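Endo-1,4-beta-xylanase (Bacteroides thetaiotaomicron VPI-5482, PDB 3KST) probably hydrolyses O-glycosidic bonds during xylan degradation, as a calcium-binding glycoside hydrolase of family 43. Local coordinates at residues Y39-F50 and T76-V84. Residues are numbered along the deposited sequence; the frame is centred on the assembly and turned at random.
Sequences YGTGGTTAGEGF and TWGFWAPEV. With CA (calcium ion), chain C.
Pro82 and Val84 each lay an aliphatic group over an aromatic face, a compact example of two beta-sheets joined by CH-pi packing. Pro82 CB sits over the face of the Phe50 ring, 3.7 Å from its centroid. Val84 CG2 stands over the centre of the Tyr39 ring at 3.5 Å. With chi1 at 172°, Val84 CG1 is anti to the backbone N and CG2 is turned onto that face. Phe79 turns its edge to Phe50 in an offset edge-to-face pair, planes at 75°. With an alanine at Phe50, Pro82 CB and the edge of Phe79 would probably lose the ring they pack on, opening a gap between the sheets.

Polar links line the same seam. Ala81 N donates a nearly straight hydrogen bond to Thr41 OG1 (2.8 Å, 173°), and that hydroxyl also hydrogen-bonds Asp26, the predicted proton acceptor. One water joins Gly42 N, Gly49 O and Phe79 O; another bridges Glu48 OE1 and Phe79 N.

Beyond the seam, Glu83 OE2 binds calcium at 2.3 Å. Two waters hydrogen-bonded to Ala81 O and Pro82 O also coordinate the ion, and His251 supplies a further ligand. Neighbouring blades packed around a central metal are characteristic of the five-bladed beta-propeller of family 43.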
loop_
_atom_site.group_PDB
_atom_site.type_symbol
_atom_site.label_atom_id
_atom_site.label_comp_id
_atom_site.label_asym_id
_atom_site.label_seq_id
_atom_site.Cartn_x
_atom_site.Cartn_y
_atom_site.Cartn_z
ATOM N N TYR A 39 3.304 -6.492 -5.309
ATOM C CA TYR A 39 2.358 -7.328 -4.550
ATOM C C TYR A 39 1.087 -6.530 -4.384
ATOM O O TYR A 39 1.163 -5.335 -4.084
ATOM C CB TYR A 39 2.899 -7.645 -3.166
ATOM C CG TYR A 39 4.338 -8.103 -3.174
ATOM C CD1 TYR A 39 5.377 -7.163 -3.165
ATOM C CD2 TYR A 39 4.663 -9.462 -3.218
ATOM C CE1 TYR A 39 6.711 -7.559 -3.208
ATOM C CE2 TYR A 39 5.984 -9.871 -3.245
ATOM C CZ TYR A 39 7.012 -8.905 -3.228
ATOM O OH TYR A 39 8.331 -9.291 -3.236
ATOM N N GLY A 40 -0.061 -7.166 -4.588
ATOM C CA GLY A 40 -1.359 -6.509 -4.380
ATOM C C GLY A 40 -2.483 -7.471 -4.012
ATOM O O GLY A 40 -2.267 -8.679 -3.840
ATOM N N THR A 41 -3.682 -6.909 -3.906
ATOM C CA THR A 41 -4.910 -7.641 -3.653
ATOM C C THR A 41 -5.367 -8.314 -4.929
ATOM O O THR A 41 -5.591 -7.638 -5.920
ATOM C CB THR A 41 -6.014 -6.683 -3.194
ATOM O OG1 THR A 41 -5.590 -6.092 -1.981
ATOM C CG2 THR A 41 -7.392 -7.401 -2.998
ATOM N N GLY A 42 -5.519 -9.633 -4.894
ATOM C CA GLY A 42 -6.017 -10.389 -6.044
ATOM C C GLY A 42 -4.981 -10.732 -7.068
ATOM O O GLY A 42 -3.781 -10.567 -6.841
ATOM N N GLY A 43 -5.453 -11.247 -8.209
ATOM C CA GLY A 43 -4.580 -11.641 -9.294
ATOM C C GLY A 43 -3.801 -12.902 -8.993
ATOM O O GLY A 43 -2.811 -13.186 -9.661
ATOM N N THR A 44 -4.252 -13.670 -8.001
ATOM C CA THR A 44 -3.582 -14.905 -7.602
ATOM C C THR A 44 -3.896 -15.986 -8.632
ATOM O O THR A 44 -4.931 -15.920 -9.317
ATOM C CB THR A 44 -4.062 -15.409 -6.202
ATOM O OG1 THR A 44 -5.451 -15.751 -6.258
ATOM C CG2 THR A 44 -3.866 -14.350 -5.146
ATOM N N THR A 45 -2.999 -16.955 -8.755
ATOM C CA THR A 45 -3.214 -18.121 -9.621
ATOM C C THR A 45 -3.177 -19.480 -8.877
ATOM O O THR A 45 -3.489 -20.529 -9.472
ATOM C CB THR A 45 -2.224 -18.153 -10.776
ATOM O OG1 THR A 45 -0.924 -18.489 -10.299
ATOM C CG2 THR A 45 -2.176 -16.831 -11.528
ATOM N N ALA A 46 -2.803 -19.481 -7.595
ATOM C CA ALA A 46 -2.761 -20.726 -6.813
ATOM C C ALA A 46 -3.460 -20.579 -5.462
ATOM O O ALA A 46 -2.891 -20.950 -4.405
ATOM C CB ALA A 46 -1.323 -21.195 -6.664
ATOM N N GLY A 47 -4.687 -20.054 -5.509
ATOM C CA GLY A 47 -5.568 -19.903 -4.345
ATOM C C GLY A 47 -5.492 -18.567 -3.635
ATOM O O GLY A 47 -4.834 -17.641 -4.097
ATOM N N GLU A 48 -6.190 -18.484 -2.505
ATOM C CA GLU A 48 -6.228 -17.281 -1.657
ATOM C C GLU A 48 -4.797 -16.925 -1.208
ATOM O O GLU A 48 -3.949 -17.812 -0.991
ATOM C CB GLU A 48 -7.126 -17.510 -0.413
ATOM C CG GLU A 48 -8.626 -17.773 -0.683
ATOM C CD GLU A 48 -9.472 -16.526 -0.921
ATOM O OE1 GLU A 48 -9.129 -15.431 -0.441
ATOM O OE2 GLU A 48 -10.538 -16.647 -1.569
ATOM N N GLY A 49 -4.538 -15.625 -1.093
ATOM C CA GLY A 49 -3.254 -15.105 -0.662
ATOM C C GLY A 49 -2.741 -13.991 -1.553
ATOM O O GLY A 49 -3.499 -13.103 -1.910
ATOM N N PHE A 50 -1.437 -13.998 -1.843
ATOM C CA PHE A 50 -0.839 -12.938 -2.652
ATOM C C PHE A 50 0.105 -13.489 -3.684
ATOM O O PHE A 50 0.853 -14.449 -3.409
ATOM C CB PHE A 50 -0.106 -11.873 -1.808
ATOM C CG PHE A 50 -0.948 -11.309 -0.702
ATOM C CD1 PHE A 50 -2.049 -10.497 -0.985
ATOM C CD2 PHE A 50 -0.682 -11.630 0.624
ATOM C CE1 PHE A 50 -2.863 -10.008 0.008
ATOM C CE2 PHE A 50 -1.495 -11.133 1.640
ATOM C CZ PHE A 50 -2.584 -10.302 1.323
ATOM N N THR A 76 -8.886 -17.520 5.792
ATOM C CA THR A 76 -9.224 -18.174 4.541
ATOM C C THR A 76 -9.814 -17.263 3.484
ATOM O O THR A 76 -10.042 -17.750 2.370
ATOM C CB THR A 76 -10.190 -19.345 4.780
ATOM O OG1 THR A 76 -11.444 -18.833 5.237
ATOM C CG2 THR A 76 -9.592 -20.305 5.805
ATOM N N TRP A 77 -10.034 -15.984 3.803
ATOM C CA TRP A 77 -10.643 -15.008 2.885
ATOM C C TRP A 77 -10.160 -13.607 3.194
ATOM O O TRP A 77 -9.560 -13.358 4.251
ATOM C CB TRP A 77 -12.178 -15.073 2.978
ATOM C CG TRP A 77 -12.732 -14.714 4.323
ATOM C CD1 TRP A 77 -12.975 -15.570 5.383
ATOM C CD2 TRP A 77 -13.088 -13.401 4.784
ATOM N NE1 TRP A 77 -13.485 -14.864 6.450
ATOM C CE2 TRP A 77 -13.551 -13.537 6.119
ATOM C CE3 TRP A 77 -13.072 -12.117 4.200
ATOM C CZ2 TRP A 77 -13.991 -12.454 6.865
ATOM C CZ3 TRP A 77 -13.524 -11.029 4.951
ATOM C CH2 TRP A 77 -13.970 -11.201 6.277
ATOM N N GLY A 78 -10.425 -12.663 2.293
ATOM C CA GLY A 78 -10.009 -11.294 2.546
ATOM C C GLY A 78 -8.504 -11.016 2.613
ATOM O O GLY A 78 -8.064 -10.212 3.440
ATOM N N PHE A 79 -7.715 -11.692 1.773
ATOM C CA PHE A 79 -6.262 -11.386 1.668
ATOM C C PHE A 79 -6.109 -10.094 0.864
ATOM O O PHE A 79 -6.208 -10.104 -0.380
ATOM C CB PHE A 79 -5.489 -12.541 1.076
ATOM C CG PHE A 79 -5.385 -13.688 2.018
ATOM C CD1 PHE A 79 -4.298 -13.768 2.870
ATOM C CD2 PHE A 79 -6.452 -14.583 2.174
ATOM C CE1 PHE A 79 -4.200 -14.832 3.785
ATOM C CE2 PHE A 79 -6.373 -15.643 3.075
ATOM C CZ PHE A 79 -5.256 -15.767 3.889
ATOM N N TRP A 80 -5.934 -8.977 1.583
ATOM C CA TRP A 80 -5.846 -7.629 0.998
ATOM C C TRP A 80 -4.593 -6.822 1.372
ATOM O O TRP A 80 -4.000 -6.990 2.449
ATOM C CB TRP A 80 -7.019 -6.743 1.459
ATOM C CG TRP A 80 -8.385 -7.323 1.342
ATOM C CD1 TRP A 80 -8.841 -8.210 0.414
ATOM C CD2 TRP A 80 -9.493 -7.012 2.179
ATOM N NE1 TRP A 80 -10.165 -8.489 0.631
ATOM C CE2 TRP A 80 -10.598 -7.766 1.709
ATOM C CE3 TRP A 80 -9.669 -6.175 3.287
ATOM C CZ2 TRP A 80 -11.868 -7.713 2.328
ATOM C CZ3 TRP A 80 -10.933 -6.130 3.910
ATOM C CH2 TRP A 80 -12.015 -6.886 3.409
ATOM N N ALA A 81 -4.248 -5.893 0.483
ATOM C CA ALA A 81 -3.295 -4.811 0.773
ATOM C C ALA A 81 -1.935 -5.238 1.356
ATOM O O ALA A 81 -1.502 -4.728 2.400
ATOM C CB ALA A 81 -4.010 -3.763 1.683
ATOM N N PRO A 82 -1.223 -6.136 0.647
ATOM C CA PRO A 82 0.090 -6.556 1.101
ATOM C C PRO A 82 1.167 -5.481 0.880
ATOM O O PRO A 82 1.035 -4.668 -0.032
ATOM C CB PRO A 82 0.369 -7.765 0.212
ATOM C CG PRO A 82 -0.284 -7.400 -1.093
ATOM C CD PRO A 82 -1.525 -6.671 -0.704
ATOM N N GLU A 83 2.139 -5.414 1.779
ATOM C CA GLU A 83 3.365 -4.613 1.585
ATOM C C GLU A 83 4.505 -5.524 2.010
ATOM O O GLU A 83 4.351 -6.287 2.964
ATOM C CB GLU A 83 3.369 -3.302 2.366
ATOM C CG GLU A 83 2.160 -2.379 2.021
ATOM C CD GLU A 83 2.280 -0.902 2.418
ATOM O OE1 GLU A 83 3.286 -0.432 3.041
ATOM O OE2 GLU A 83 1.330 -0.149 2.054
ATOM N N VAL A 84 5.612 -5.481 1.274
ATOM C CA VAL A 84 6.798 -6.310 1.540
ATOM C C VAL A 84 8.025 -5.406 1.699
ATOM O O VAL A 84 8.231 -4.490 0.884
ATOM C CB VAL A 84 7.054 -7.315 0.417
ATOM C CG1 VAL A 84 8.397 -8.039 0.602
ATOM C CG2 VAL A 84 5.907 -8.365 0.332
HETATM CA CA CA C . -0.807 -0.397 1.163
HETATM O O HOH W 1 -5.405 -11.214 -2.582
HETATM O O HOH W 2 -8.650 -12.785 -0.798
HETATM O O HOH W 3 -12.159 -17.606 0.514
HETATM O O HOH W 4 -1.308 -2.130 2.881
HETATM O O HOH W 5 -0.947 -2.629 -0.069
HETATM O O HOH W 6 0.006 0.158 -1.102
HETATM O O HOH W 7 -0.832 2.167 0.753
HETATM O O HOH W 8 -1.676 0.782 3.263
#